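Local coordinates for aromatic-L-amino-acid decarboxylase (Catharanthus roseus, PDB 6EEW), which catalyses the pyridoxal-phosphate-dependent decarboxylation of L-tryptophan to tryptamine and of 5-hydroxy-L-tryptophan to serotonin, working as a homodimer, at residues D80-K83 against D84-G88; W142-I146 against L147-K151; D189-G192 against K193-C196; L321-Y324 against L325-C329. All coordinates share one frame; numbering follows the deposited sequence.

Contact 1: residues D80-K83 against D84-G88; sequences DIQK and DIIPG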
ATOM      1  N   ASP A  80     -25.914  -9.095  -7.632  1.00 71.08           N
ATOM      2  CA  ASP A  80     -24.857  -9.175  -8.639  1.00 71.06           C
ATOM      3  C   ASP A  80     -23.555  -9.695  -8.045  1.00 73.42           C
ATOM      4  O   ASP A  80     -22.756 -10.320  -8.745  1.00 71.39           O
ATOM      5  CB  ASP A  80     -24.626  -7.806  -9.270  1.00 72.03           C
ATOM      6  CG  ASP A  80     -25.810  -7.334 -10.087  1.00 72.18           C
ATOM      7  OD1 ASP A  80     -26.757  -8.133 -10.264  1.00 77.65           O
ATOM      8  OD2 ASP A  80     -25.788  -6.165 -10.538  1.00 68.21           O
ATOM      9  N   ILE A  81     -23.306  -9.410  -6.773  1.00 69.70           N
ATOM     10  CA  ILE A  81     -22.111  -9.933  -6.133  1.00 64.89           C
ATOM     11  C   ILE A  81     -22.228 -11.439  -5.967  1.00 68.09           C
ATOM     12  O   ILE A  81     -21.248 -12.178  -6.134  1.00 65.17           O
ATOM     13  CB  ILE A  81     -21.884  -9.218  -4.794  1.00 61.36           C
ATOM     14  CG1 ILE A  81     -21.506  -7.765  -5.069  1.00 56.80           C
ATOM     15  CG2 ILE A  81     -20.796  -9.934  -3.996  1.00 59.93           C
ATOM     16  CD1 ILE A  81     -21.278  -6.949  -3.848  1.00 57.97           C
ATOM     17  N   GLN A  82     -23.430 -11.916  -5.634  1.00 73.34           N
ATOM     18  CA  GLN A  82     -23.641 -13.353  -5.506  1.00 75.18           C
ATOM     19  C   GLN A  82     -23.565 -14.054  -6.857  1.00 76.20           C
ATOM     20  O   GLN A  82     -23.090 -15.192  -6.938  1.00 80.12           O
ATOM     21  CB  GLN A  82     -24.990 -13.628  -4.840  1.00 79.09           C
ATOM     22  CG  GLN A  82     -24.919 -13.769  -3.329  1.00 86.93           C
ATOM     23  CD  GLN A  82     -24.276 -15.083  -2.878  1.00 93.13           C
ATOM     24  OE1 GLN A  82     -23.222 -15.487  -3.378  1.00 94.21           O
ATOM     25  NE2 GLN A  82     -24.921 -15.759  -1.931  1.00 95.72           N
ATOM     26  N   LYS A  83     -23.991 -13.380  -7.924  1.00 71.50           N
ATOM     27  CA  LYS A  83     -24.214 -14.026  -9.210  1.00 73.09           C
ATOM     28  C   LYS A  83     -23.087 -13.816 -10.218  1.00 74.61           C
ATOM     29  O   LYS A  83     -22.898 -14.669 -11.093  1.00 78.60           O
ATOM     30  CB  LYS A  83     -25.545 -13.543  -9.794  1.00 77.51           C
ATOM     31  CG  LYS A  83     -26.033 -14.281 -11.028  1.00 81.73           C
ATOM     32  CD  LYS A  83     -27.190 -13.513 -11.631  1.00 85.82           C
ATOM     33  CE  LYS A  83     -26.773 -12.091 -11.962  1.00 88.17           C
ATOM     34  NZ  LYS A  83     -27.887 -11.302 -12.524  1.00 94.25           N
ATOM     35  N   ASP A  84     -22.333 -12.715 -10.126  1.00 71.41           N
ATOM     36  CA  ASP A  84     -21.342 -12.336 -11.124  1.00 68.94           C
ATOM     37  C   ASP A  84     -19.935 -12.172 -10.570  1.00 69.57           C
ATOM     38  O   ASP A  84     -18.977 -12.305 -11.335  1.00 71.21           O
ATOM     39  CB  ASP A  84     -21.722 -11.005 -11.794  1.00 75.27           C
ATOM     40  CG  ASP A  84     -23.092 -11.036 -12.442  1.00 81.38           C
ATOM     41  OD1 ASP A  84     -23.405 -12.024 -13.142  1.00 85.84           O
ATOM     42  OD2 ASP A  84     -23.850 -10.054 -12.260  1.00 79.24           O
ATOM     43  N   ILE A  85     -19.776 -11.863  -9.280  1.00 67.06           N
ATOM     44  CA  ILE A  85     -18.449 -11.656  -8.704  1.00 63.62           C
ATOM     45  C   ILE A  85     -17.940 -12.925  -8.028  1.00 62.06           C
ATOM     46  O   ILE A  85     -16.926 -13.498  -8.444  1.00 62.48           O
ATOM     47  CB  ILE A  85     -18.434 -10.487  -7.705  1.00 58.92           C
ATOM     48  CG1 ILE A  85     -18.889  -9.187  -8.374  1.00 59.61           C
ATOM     49  CG2 ILE A  85     -17.029 -10.327  -7.129  1.00 55.15           C
ATOM     50  CD1 ILE A  85     -18.014  -8.748  -9.519  1.00 52.33           C
ATOM     51  N   ILE A  86     -18.632 -13.381  -6.990  1.00 56.33           N
ATOM     52  CA  ILE A  86     -18.130 -14.517  -6.218  1.00 61.14           C
ATOM     53  C   ILE A  86     -17.881 -15.725  -7.116  1.00 62.36           C
ATOM     54  O   ILE A  86     -16.795 -16.317  -7.029  1.00 60.72           O
ATOM     55  CB  ILE A  86     -19.065 -14.817  -5.044  1.00 64.47           C
ATOM     56  CG1 ILE A  86     -18.951 -13.712  -3.991  1.00 64.78           C
ATOM     57  CG2 ILE A  86     -18.755 -16.169  -4.436  1.00 64.91           C
ATOM     58  CD1 ILE A  86     -19.952 -13.824  -2.871  1.00 68.72           C
ATOM     59  N   PRO A  87     -18.787 -16.104  -8.020  1.00 64.92           N
ATOM     60  CA  PRO A  87     -18.476 -17.225  -8.924  1.00 61.00           C
ATOM     61  C   PRO A  87     -17.251 -16.973  -9.774  1.00 62.04           C
ATOM     62  O   PRO A  87     -16.638 -17.936 -10.248  1.00 61.84           O
ATOM     63  CB  PRO A  87     -19.739 -17.349  -9.787  1.00 59.89           C
ATOM     64  CG  PRO A  87     -20.818 -16.691  -8.978  1.00 62.77           C
ATOM     65  CD  PRO A  87     -20.135 -15.562  -8.256  1.00 62.28           C
ATOM     66  N   GLY A  88     -16.849 -15.717  -9.954  1.00 65.65           N
ATOM     67  CA  GLY A  88     -15.639 -15.406 -10.681  1.00 66.18           C
ATOM     68  C   GLY A  88     -14.396 -15.309  -9.827  1.00 66.30           C
ATOM     69  O   GLY A  88     -13.313 -15.008 -10.339  1.00 67.88           O
TER

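Contact 2: residues W142-I146 against L147-K151; sequences WLAQI and LKLPK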
ATOM      1  N   TRP A 142       6.976  -5.308  20.368  1.00 43.77           N
ATOM      2  CA  TRP A 142       6.384  -6.576  20.802  1.00 40.86           C
ATOM      3  C   TRP A 142       6.799  -7.709  19.890  1.00 41.72           C
ATOM      4  O   TRP A 142       7.315  -8.743  20.331  1.00 44.59           O
ATOM      5  CB  TRP A 142       4.859  -6.494  20.784  1.00 31.45           C
ATOM      6  CG  TRP A 142       4.262  -5.894  21.975  1.00 33.89           C
ATOM      7  CD1 TRP A 142       4.877  -5.105  22.883  1.00 31.06           C
ATOM      8  CD2 TRP A 142       2.902  -6.011  22.386  1.00 29.75           C
ATOM      9  NE1 TRP A 142       3.981  -4.716  23.859  1.00 32.89           N
ATOM     10  CE2 TRP A 142       2.760  -5.269  23.577  1.00 35.13           C
ATOM     11  CE3 TRP A 142       1.792  -6.687  21.873  1.00 32.98           C
ATOM     12  CZ2 TRP A 142       1.553  -5.180  24.266  1.00 32.15           C
ATOM     13  CZ3 TRP A 142       0.586  -6.602  22.555  1.00 34.36           C
ATOM     14  CH2 TRP A 142       0.477  -5.856  23.744  1.00 33.10           C
ATOM     15  N   LEU A 143       6.540  -7.534  18.599  1.00 38.17           N
ATOM     16  CA  LEU A 143       6.817  -8.597  17.651  1.00 44.73           C
ATOM     17  C   LEU A 143       8.302  -8.897  17.600  1.00 47.17           C
ATOM     18  O   LEU A 143       8.706 -10.064  17.570  1.00 48.30           O
ATOM     19  CB  LEU A 143       6.267  -8.210  16.293  1.00 44.44           C
ATOM     20  CG  LEU A 143       5.664  -9.322  15.460  1.00 53.63           C
ATOM     21  CD1 LEU A 143       4.803 -10.183  16.328  1.00 55.88           C
ATOM     22  CD2 LEU A 143       4.819  -8.664  14.367  1.00 61.57           C
ATOM     23  N   ALA A 144       9.134  -7.854  17.641  1.00 50.22           N
ATOM     24  CA  ALA A 144      10.572  -8.065  17.639  1.00 41.03           C
ATOM     25  C   ALA A 144      10.994  -8.948  18.806  1.00 49.83           C
ATOM     26  O   ALA A 144      11.861  -9.820  18.651  1.00 38.72           O
ATOM     27  CB  ALA A 144      11.289  -6.718  17.695  1.00 36.63           C
ATOM     28  N   GLN A 145      10.404  -8.720  19.986  1.00 58.11           N
ATOM     29  CA  GLN A 145      10.737  -9.538  21.149  1.00 52.31           C
ATOM     30  C   GLN A 145      10.240 -10.970  20.993  1.00 54.32           C
ATOM     31  O   GLN A 145      10.934 -11.921  21.383  1.00 50.51           O
ATOM     32  CB  GLN A 145      10.141  -8.933  22.416  1.00 53.10           C
ATOM     33  CG  GLN A 145      10.658  -7.567  22.776  1.00 53.09           C
ATOM     34  CD  GLN A 145       9.868  -6.980  23.928  1.00 56.35           C
ATOM     35  OE1 GLN A 145      10.044  -7.388  25.069  1.00 63.30           O
ATOM     36  NE2 GLN A 145       8.955  -6.061  23.629  1.00 47.65           N
ATOM     37  N   ILE A 146       9.027 -11.156  20.462  1.00 49.29           N
ATOM     38  CA  ILE A 146       8.577 -12.526  20.234  1.00 47.26           C
ATOM     39  C   ILE A 146       9.556 -13.226  19.304  1.00 52.82           C
ATOM     40  O   ILE A 146       9.950 -14.373  19.535  1.00 50.60           O
ATOM     41  CB  ILE A 146       7.140 -12.551  19.676  1.00 43.61           C
ATOM     42  CG1 ILE A 146       6.138 -12.044  20.715  1.00 41.32           C
ATOM     43  CG2 ILE A 146       6.730 -13.954  19.302  1.00 43.37           C
ATOM     44  CD1 ILE A 146       4.890 -11.460  20.077  1.00 38.02           C
ATOM     45  N   LEU A 147      10.002 -12.527  18.262  1.00 54.59           N
ATOM     46  CA  LEU A 147      11.003 -13.101  17.378  1.00 45.29           C
ATOM     47  C   LEU A 147      12.364 -13.184  18.028  1.00 43.22           C
ATOM     48  O   LEU A 147      13.294 -13.691  17.391  1.00 46.13           O
ATOM     49  CB  LEU A 147      11.090 -12.283  16.088  1.00 40.30           C
ATOM     50  CG  LEU A 147       9.802 -12.252  15.253  1.00 39.90           C
ATOM     51  CD1 LEU A 147       9.864 -11.189  14.133  1.00 33.01           C
ATOM     52  CD2 LEU A 147       9.476 -13.638  14.708  1.00 51.30           C
ATOM     53  N   LYS A 148      12.507 -12.678  19.259  1.00 43.66           N
ATOM     54  CA  LYS A 148      13.786 -12.684  19.978  1.00 47.67           C
ATOM     55  C   LYS A 148      14.896 -12.041  19.156  1.00 48.95           C
ATOM     56  O   LYS A 148      16.023 -12.543  19.087  1.00 48.50           O
ATOM     57  CB  LYS A 148      14.183 -14.096  20.429  1.00 52.39           C
ATOM     58  CG  LYS A 148      13.256 -14.710  21.491  1.00 54.81           C
ATOM     59  CD  LYS A 148      13.691 -16.113  21.856  1.00 60.42           C
ATOM     60  CE  LYS A 148      12.693 -16.812  22.782  1.00 64.31           C
ATOM     61  NZ  LYS A 148      12.461 -16.079  24.071  1.00 59.10           N
ATOM     62  N   LEU A 149      14.576 -10.900  18.550  1.00 43.92           N
ATOM     63  CA  LEU A 149      15.566 -10.100  17.860  1.00 35.83           C
ATOM     64  C   LEU A 149      16.366  -9.271  18.866  1.00 45.01           C
ATOM     65  O   LEU A 149      15.860  -8.908  19.934  1.00 46.73           O
ATOM     66  CB  LEU A 149      14.889  -9.161  16.864  1.00 42.09           C
ATOM     67  CG  LEU A 149      13.938  -9.780  15.836  1.00 41.57           C
ATOM     68  CD1 LEU A 149      13.389  -8.687  14.918  1.00 43.27           C
ATOM     69  CD2 LEU A 149      14.648 -10.870  15.026  1.00 35.36           C
ATOM     70  N   PRO A 150      17.612  -8.948  18.548  1.00 39.76           N
ATOM     71  CA  PRO A 150      18.402  -8.103  19.450  1.00 45.57           C
ATOM     72  C   PRO A 150      17.784  -6.716  19.597  1.00 54.38           C
ATOM     73  O   PRO A 150      16.942  -6.287  18.810  1.00 53.33           O
ATOM     74  CB  PRO A 150      19.777  -8.038  18.779  1.00 43.48           C
ATOM     75  CG  PRO A 150      19.542  -8.438  17.345  1.00 44.62           C
ATOM     76  CD  PRO A 150      18.351  -9.369  17.350  1.00 37.92           C
ATOM     77  N   LYS A 151      18.166  -6.037  20.682  1.00 59.79           N
ATOM     78  CA  LYS A 151      17.682  -4.685  20.937  1.00 53.50           C
ATOM     79  C   LYS A 151      18.054  -3.710  19.823  1.00 52.51           C
ATOM     80  O   LYS A 151      17.495  -2.610  19.756  1.00 51.00           O
ATOM     81  CB  LYS A 151      18.211  -4.193  22.286  1.00 57.96           C
ATOM     82  CG  LYS A 151      17.304  -4.513  23.484  1.00 60.49           C
ATOM     83  CD  LYS A 151      16.086  -3.576  23.509  1.00 68.22           C
ATOM     84  CE  LYS A 151      15.237  -3.749  24.774  1.00 75.89           C
ATOM     85  NZ  LYS A 151      14.569  -5.093  24.869  1.00 79.58           N
TER

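Contact 3: residues D189-G192 against K193-C196; sequences DSIG and KLVC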
ATOM      1  N   ASP A 189      27.583   9.133  -9.848  1.00 59.80           N
ATOM      2  CA  ASP A 189      28.003   8.403 -11.036  1.00 64.22           C
ATOM      3  C   ASP A 189      28.548   7.020 -10.715  1.00 60.36           C
ATOM      4  O   ASP A 189      28.842   6.255 -11.644  1.00 58.87           O
ATOM      5  CB  ASP A 189      29.042   9.208 -11.818  1.00 73.55           C
ATOM      6  CG  ASP A 189      28.403  10.105 -12.854  1.00 81.51           C
ATOM      7  OD1 ASP A 189      27.311   9.742 -13.343  1.00 84.45           O
ATOM      8  OD2 ASP A 189      28.979  11.162 -13.185  1.00 86.53           O
ATOM      9  N   SER A 190      28.683   6.677  -9.442  1.00 57.49           N
ATOM     10  CA  SER A 190      29.113   5.334  -9.084  1.00 62.49           C
ATOM     11  C   SER A 190      27.975   4.324  -9.132  1.00 59.04           C
ATOM     12  O   SER A 190      28.220   3.143  -8.875  1.00 55.49           O
ATOM     13  CB  SER A 190      29.742   5.344  -7.694  1.00 66.08           C
ATOM     14  OG  SER A 190      28.771   5.684  -6.719  1.00 67.34           O
ATOM     15  N   ILE A 191      26.749   4.748  -9.460  1.00 53.63           N
ATOM     16  CA  ILE A 191      25.623   3.813  -9.490  1.00 54.92           C
ATOM     17  C   ILE A 191      25.913   2.652 -10.434  1.00 62.05           C
ATOM     18  O   ILE A 191      25.407   1.538 -10.238  1.00 69.67           O
ATOM     19  CB  ILE A 191      24.309   4.541  -9.864  1.00 49.60           C
ATOM     20  CG1 ILE A 191      23.124   3.570  -9.899  1.00 47.68           C
ATOM     21  CG2 ILE A 191      24.419   5.200 -11.222  1.00 53.36           C
ATOM     22  CD1 ILE A 191      22.799   2.955  -8.588  1.00 57.32           C
ATOM     23  N   GLY A 192      26.722   2.885 -11.465  1.00 62.74           N
ATOM     24  CA  GLY A 192      27.076   1.861 -12.428  1.00 62.95           C
ATOM     25  C   GLY A 192      28.014   0.788 -11.911  1.00 67.52           C
ATOM     26  O   GLY A 192      28.324  -0.146 -12.655  1.00 65.60           O
ATOM     27  N   LYS A 193      28.511   0.924 -10.680  1.00 69.12           N
ATOM     28  CA  LYS A 193      29.377  -0.065 -10.045  1.00 64.67           C
ATOM     29  C   LYS A 193      28.657  -0.948  -9.037  1.00 64.15           C
ATOM     30  O   LYS A 193      29.222  -1.965  -8.620  1.00 64.39           O
ATOM     31  CB  LYS A 193      30.537   0.637  -9.330  1.00 60.13           C
ATOM     32  CG  LYS A 193      31.423   1.417 -10.264  1.00 67.91           C
ATOM     33  CD  LYS A 193      32.555   2.120  -9.540  1.00 75.28           C
ATOM     34  CE  LYS A 193      33.422   2.879 -10.530  1.00 84.86           C
ATOM     35  NZ  LYS A 193      34.586   3.541  -9.884  1.00 90.65           N
ATOM     36  N   LEU A 194      27.443  -0.584  -8.627  1.00 59.51           N
ATOM     37  CA  LEU A 194      26.782  -1.229  -7.495  1.00 60.29           C
ATOM     38  C   LEU A 194      26.136  -2.541  -7.931  1.00 62.13           C
ATOM     39  O   LEU A 194      25.316  -2.564  -8.858  1.00 67.92           O
ATOM     40  CB  LEU A 194      25.746  -0.284  -6.894  1.00 52.47           C
ATOM     41  CG  LEU A 194      26.275   1.131  -6.632  1.00 49.67           C
ATOM     42  CD1 LEU A 194      25.254   1.964  -5.863  1.00 48.70           C
ATOM     43  CD2 LEU A 194      27.623   1.113  -5.921  1.00 48.93           C
ATOM     44  N   VAL A 195      26.493  -3.630  -7.257  1.00 51.34           N
ATOM     45  CA  VAL A 195      26.012  -4.962  -7.604  1.00 52.56           C
ATOM     46  C   VAL A 195      25.089  -5.464  -6.508  1.00 57.50           C
ATOM     47  O   VAL A 195      25.387  -5.326  -5.314  1.00 59.71           O
ATOM     48  CB  VAL A 195      27.176  -5.944  -7.822  1.00 57.31           C
ATOM     49  CG1 VAL A 195      26.641  -7.335  -8.179  1.00 57.65           C
ATOM     50  CG2 VAL A 195      28.082  -5.419  -8.908  1.00 52.82           C
ATOM     51  N   CYS A 196      23.969  -6.052  -6.915  1.00 56.05           N
ATOM     52  CA  CYS A 196      23.017  -6.661  -6.004  1.00 53.07           C
ATOM     53  C   CYS A 196      23.018  -8.162  -6.238  1.00 58.66           C
ATOM     54  O   CYS A 196      23.167  -8.613  -7.379  1.00 61.76           O
ATOM     55  CB  CYS A 196      21.599  -6.119  -6.215  1.00 56.55           C
ATOM     56  SG  CYS A 196      21.368  -4.369  -5.847  1.00 61.51           S
TER

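Contact 4: residues L321-Y324 against L325-C329; sequences LLAY and LDCTC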
ATOM      1  N   LEU A 321       0.371 -15.138   9.562  1.00 40.99           N
ATOM      2  CA  LEU A 321       0.084 -14.668  10.915  1.00 36.39           C
ATOM      3  C   LEU A 321      -1.277 -13.988  10.988  1.00 40.65           C
ATOM      4  O   LEU A 321      -1.474 -13.012  11.725  1.00 32.71           O
ATOM      5  CB  LEU A 321       1.180 -13.733  11.431  1.00 33.91           C
ATOM      6  CG  LEU A 321       1.306 -13.703  12.965  1.00 39.63           C
ATOM      7  CD1 LEU A 321       1.611 -15.091  13.526  1.00 40.74           C
ATOM      8  CD2 LEU A 321       2.330 -12.647  13.457  1.00 36.06           C
ATOM      9  N   LEU A 322      -2.266 -14.566  10.318  1.00 40.63           N
ATOM     10  CA  LEU A 322      -3.668 -14.284  10.592  1.00 45.30           C
ATOM     11  C   LEU A 322      -4.051 -12.825  10.329  1.00 50.45           C
ATOM     12  O   LEU A 322      -5.127 -12.377  10.750  1.00 46.38           O
ATOM     13  CB  LEU A 322      -4.011 -14.673  12.030  1.00 43.40           C
ATOM     14  CG  LEU A 322      -3.418 -16.002  12.531  1.00 43.48           C
ATOM     15  CD1 LEU A 322      -3.733 -16.167  14.002  1.00 43.23           C
ATOM     16  CD2 LEU A 322      -3.970 -17.188  11.744  1.00 43.75           C
ATOM     17  N   ALA A 323      -3.200 -12.063   9.656  1.00 51.10           N
ATOM     18  CA  ALA A 323      -3.538 -10.700   9.303  1.00 51.37           C
ATOM     19  C   ALA A 323      -4.179 -10.734   7.933  1.00 59.17           C
ATOM     20  O   ALA A 323      -3.805 -11.540   7.075  1.00 75.01           O
ATOM     21  CB  ALA A 323      -2.301  -9.801   9.296  1.00 42.95           C
ATOM     22  N   TYR A 324      -5.145  -9.875   7.719  1.00 40.64           N
ATOM     23  CA  TYR A 324      -5.570  -9.845   6.333  1.00 50.26           C
ATOM     24  C   TYR A 324      -4.527  -9.091   5.510  1.00 50.67           C
ATOM     25  O   TYR A 324      -3.642  -8.422   6.056  1.00 53.98           O
ATOM     26  CB  TYR A 324      -6.955  -9.202   6.219  1.00 48.36           C
ATOM     27  CG  TYR A 324      -8.102 -10.070   6.719  1.00 48.19           C
ATOM     28  CD1 TYR A 324      -8.365 -10.214   8.076  1.00 49.18           C
ATOM     29  CD2 TYR A 324      -8.936 -10.727   5.821  1.00 46.42           C
ATOM     30  CE1 TYR A 324      -9.416 -10.992   8.522  1.00 48.97           C
ATOM     31  CE2 TYR A 324      -9.982 -11.510   6.264  1.00 52.02           C
ATOM     32  CZ  TYR A 324     -10.219 -11.635   7.604  1.00 51.87           C
ATOM     33  OH  TYR A 324     -11.263 -12.417   8.025  1.00 56.86           O
ATOM     34  N   LEU A 325      -4.608  -9.218   4.185  1.00 48.97           N
ATOM     35  CA  LEU A 325      -3.910  -8.258   3.335  1.00 53.54           C
ATOM     36  C   LEU A 325      -4.430  -6.858   3.629  1.00 48.20           C
ATOM     37  O   LEU A 325      -5.630  -6.670   3.824  1.00 44.20           O
ATOM     38  CB  LEU A 325      -4.123  -8.576   1.856  1.00 54.93           C
ATOM     39  CG  LEU A 325      -3.247  -9.622   1.167  1.00 52.44           C
ATOM     40  CD1 LEU A 325      -3.662 -11.029   1.595  1.00 52.11           C
ATOM     41  CD2 LEU A 325      -3.294  -9.449  -0.348  1.00 51.28           C
ATOM     42  N   ASP A 326      -3.538  -5.866   3.681  1.00 52.22           N
ATOM     43  CA  ASP A 326      -2.092  -6.006   3.571  1.00 49.93           C
ATOM     44  C   ASP A 326      -1.505  -5.922   4.953  1.00 46.82           C
ATOM     45  O   ASP A 326      -2.101  -5.315   5.848  1.00 46.98           O
ATOM     46  CB  ASP A 326      -1.454  -4.898   2.719  1.00 54.85           C
ATOM     47  CG  ASP A 326      -1.832  -4.975   1.265  1.00 64.94           C
ATOM     48  OD1 ASP A 326      -1.694  -6.076   0.687  1.00 70.91           O
ATOM     49  OD2 ASP A 326      -2.249  -3.931   0.699  1.00 65.97           O
ATOM     50  N   CYS A 327      -0.324  -6.519   5.122  1.00 45.85           N
ATOM     51  CA  CYS A 327       0.422  -6.381   6.363  1.00 41.85           C
ATOM     52  C   CYS A 327       1.810  -6.990   6.212  1.00 46.70           C
ATOM     53  O   CYS A 327       1.945  -8.216   6.163  1.00 54.51           O
ATOM     54  CB  CYS A 327      -0.333  -7.039   7.518  1.00 47.36           C
ATOM     55  SG  CYS A 327       0.337  -6.674   9.149  1.00 47.94           S
ATOM     56  N   THR A 328       2.840  -6.146   6.120  1.00 31.86           N
ATOM     57  CA  THR A 328       4.228  -6.584   6.097  1.00 37.12           C
ATOM     58  C   THR A 328       5.018  -5.815   7.147  1.00 42.60           C
ATOM     59  O   THR A 328       4.849  -4.606   7.279  1.00 47.05           O
ATOM     60  CB  THR A 328       4.810  -6.390   4.713  1.00 35.39           C
ATOM     61  OG1 THR A 328       4.228  -7.375   3.858  1.00 36.76           O
ATOM     62  CG2 THR A 328       6.309  -6.530   4.730  1.00 45.89           C
ATOM     63  N   CYS A 329       5.819  -6.514   7.940  1.00 36.72           N
ATOM     64  CA  CYS A 329       6.639  -5.889   8.967  1.00 40.08           C
ATOM     65  C   CYS A 329       8.075  -5.827   8.496  1.00 44.36           C
ATOM     66  O   CYS A 329       8.606  -6.812   7.967  1.00 46.18           O
ATOM     67  CB  CYS A 329       6.574  -6.659  10.286  1.00 44.64           C
ATOM     68  SG  CYS A 329       4.941  -6.811  10.967  1.00 50.59           S
TER

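Contact 1: residues D80-K83 against D84-G88
Asp80 and Asp84, one helical turn apart, run side by side and point the same way, their carboxylate planes turned 46° against each other and Asp80 OD1 4.0 Å from Asp84 OD2. In Asp84, CG stands anti to the carbonyl carbon (chi1 -57°), which sets the carboxylate back along the helix, beside Asp80. Lys83 flanks it from the neighbouring position: its chain is extended through CD and then bends at chi3 (57°), bringing CE within 3.6 Å of Asp84 OD2, while NZ remains at 4.2 Å, beyond salt-bridge range. On the apolar face, Ile86 CD1 reaches Ile81 CG2 at 4.1 Å and also meets Gln82 OE1. The helix widens here: Asp84 N still bonds to Asp80 O at 2.8 Å, but Ile86 N donates to Ile81 O at 3.0 Å in a nearly straight i to i+5 bond of pi type. Pro87 has no N-H to give Gln82 O or Lys83 O, and its ring packs on both carbonyls as the helix ends. Arg383 of the second subunit makes a salt bridge with Asp80 OD2, and Arg62 a long, weak ion pair with Asp84 OD1. These positive charges, with the nearby lysine, would be expected to ease the repulsion between the two carboxylates.

Contact 2: residues W142-I146 against L147-K151
Ala144 O takes the N-H of Leu149 at 2.9 Å, and Gln145 O receives that of Lys148 at 2.7 Å. This pair of bonds forms a Schellman motif that closes helix 130-146, with Lys148 in the left-handed conformation. Their N-H...O angles differ, 175° for Leu149 N against 143° for Lys148 N, which also stands above the plane of the Gln145 carbonyl. One residue earlier, Leu147 N makes the last ordinary helical bond, to Leu143 O. Leu149 folds back over the final turn in a rotamer (chi1 -54°) that brings CG over Ala144 O and CD1 beside the Ala144 methyl. Leu147 likewise lays CG against Leu143 O.

Further out, Arg301 bonds through NE and NH2 to the carbonyls of Leu147 and Lys148, holding the turn from outside. Trp331 and Leu315 of the central sheet pack on Leu147, and Leu313 packs on Leu149, seating the capped end on the strands. On another side the helix meets the dimer partner, where Gln145 NE2 bonds to Glu65 O of the second subunit as well as to Asp141 O of its own chain. Between Ala144 CB and Leu149 CD1 the distance is 4.0 Å.

Contact 3: residues D189-G192 against K193-C196
Ser190 O accepts the N-H of Lys193 at 2.9 Å, closing a tight turn. The bond is fairly straight at the hydrogen (164°), yet the donor stands above the carbonyl plane rather than on a lone pair. The next link in the same i to i+3 pattern, Leu194 N to Ile191 O, is weak at 3.4 Å. Hydrocarbon packs round Ser190 O: Lys193 CB lies 3.4 Å from Ser190 O, and Leu194 brings both CG and CD2 within 3.6 Å of that oxygen. The Ser190 hydroxyl is engaged with Gly187 O, just upstream.

The turn is the link between helix 167-186 and strand 194-199, in the alpha/beta large domain of a PLP-dependent decarboxylase. From Lys193 on, backbone bonds run to the flanking parallel strands: Lys193 and Val195 bond to Val251 on one, and Cys196 bonds to Arg221 of the other and to Asn219 just before it. Asn219 ND2 also makes weak bonds to Gly192 O and Leu194 O.

Alongside the turn, Ile191 and Leu194 cross at about a right angle, with their CD1 methyls 3.8 Å apart. Ile191 reaches there because CG1 is anti to the backbone N (chi1 180°). Leu183 of the preceding helix touches Ile191, while Asp189 OD1 bonds to Tyr216 OH of the second subunit.

Contact 4: residues L321-Y324 against L325-C329
Ala323 turns its methyl onto the side chain of Cys327, CB to CB at 3.8 Å. With SG anti to the backbone N of Cys327 (chi1 -169°), CB is left as the nearer atom to the methyl, and Cys327 SG lies alongside, 4.1 Å from Ala323 CB. Cys327 CB also lies 3.9 Å from Tyr324 O, and thus packs against both residues across the bend. No hydrogen bond crosses the bend itself; several of its polar atoms find partners elsewhere. Lys377 NZ bonds to the carbonyl oxygens of both Tyr324 and Asp326, which lie 3.5 Å apart as two acceptors and would otherwise be expected to repel.

The bend carries a cis peptide between Leu325 and Asp326 and leads from the active-site loop, where Lys319 carries the pyridoxal phosphate, into strand 328-332 of the central sheet of the aminotransferase-like fold. Cys327 N bonds to ND1 of His318, a residue that binds L-tryptophan, and this bond probably helps to fix the rotation of that imidazole. The side chain of Leu325 lies about 5 Å from the bound tryptophan, and its N-H goes to Asn120 OD1 of the second subunit. The Tyr324 ring meets that of Phe110, and its hydroxyl is hydrogen-bonded to Tyr42 OH.

In the fold
Along the chain the contacts come in series, from contact 1 at the end of helix 74-85 to contact 4 at the start of strand 328-332, all within the conserved pyridoxal-dependent decarboxylase domain. Contacts 2 and 4 are neighbours, with centres about 18 Å apart, and touch where Leu143 CD2 meets Cys329 SG at 3.9 Å, joining helix 130-146 to the central sheet. Contact 3 feeds strand 194-199 of that same mixed sheet, its centre about 34 Å from that of contact 4. Contact 1 lies across the chain's centre from contacts 2 and 3. All four touch the second subunit, but contact 4 is the one beside the bound tryptophan, linking dimer interface and active site.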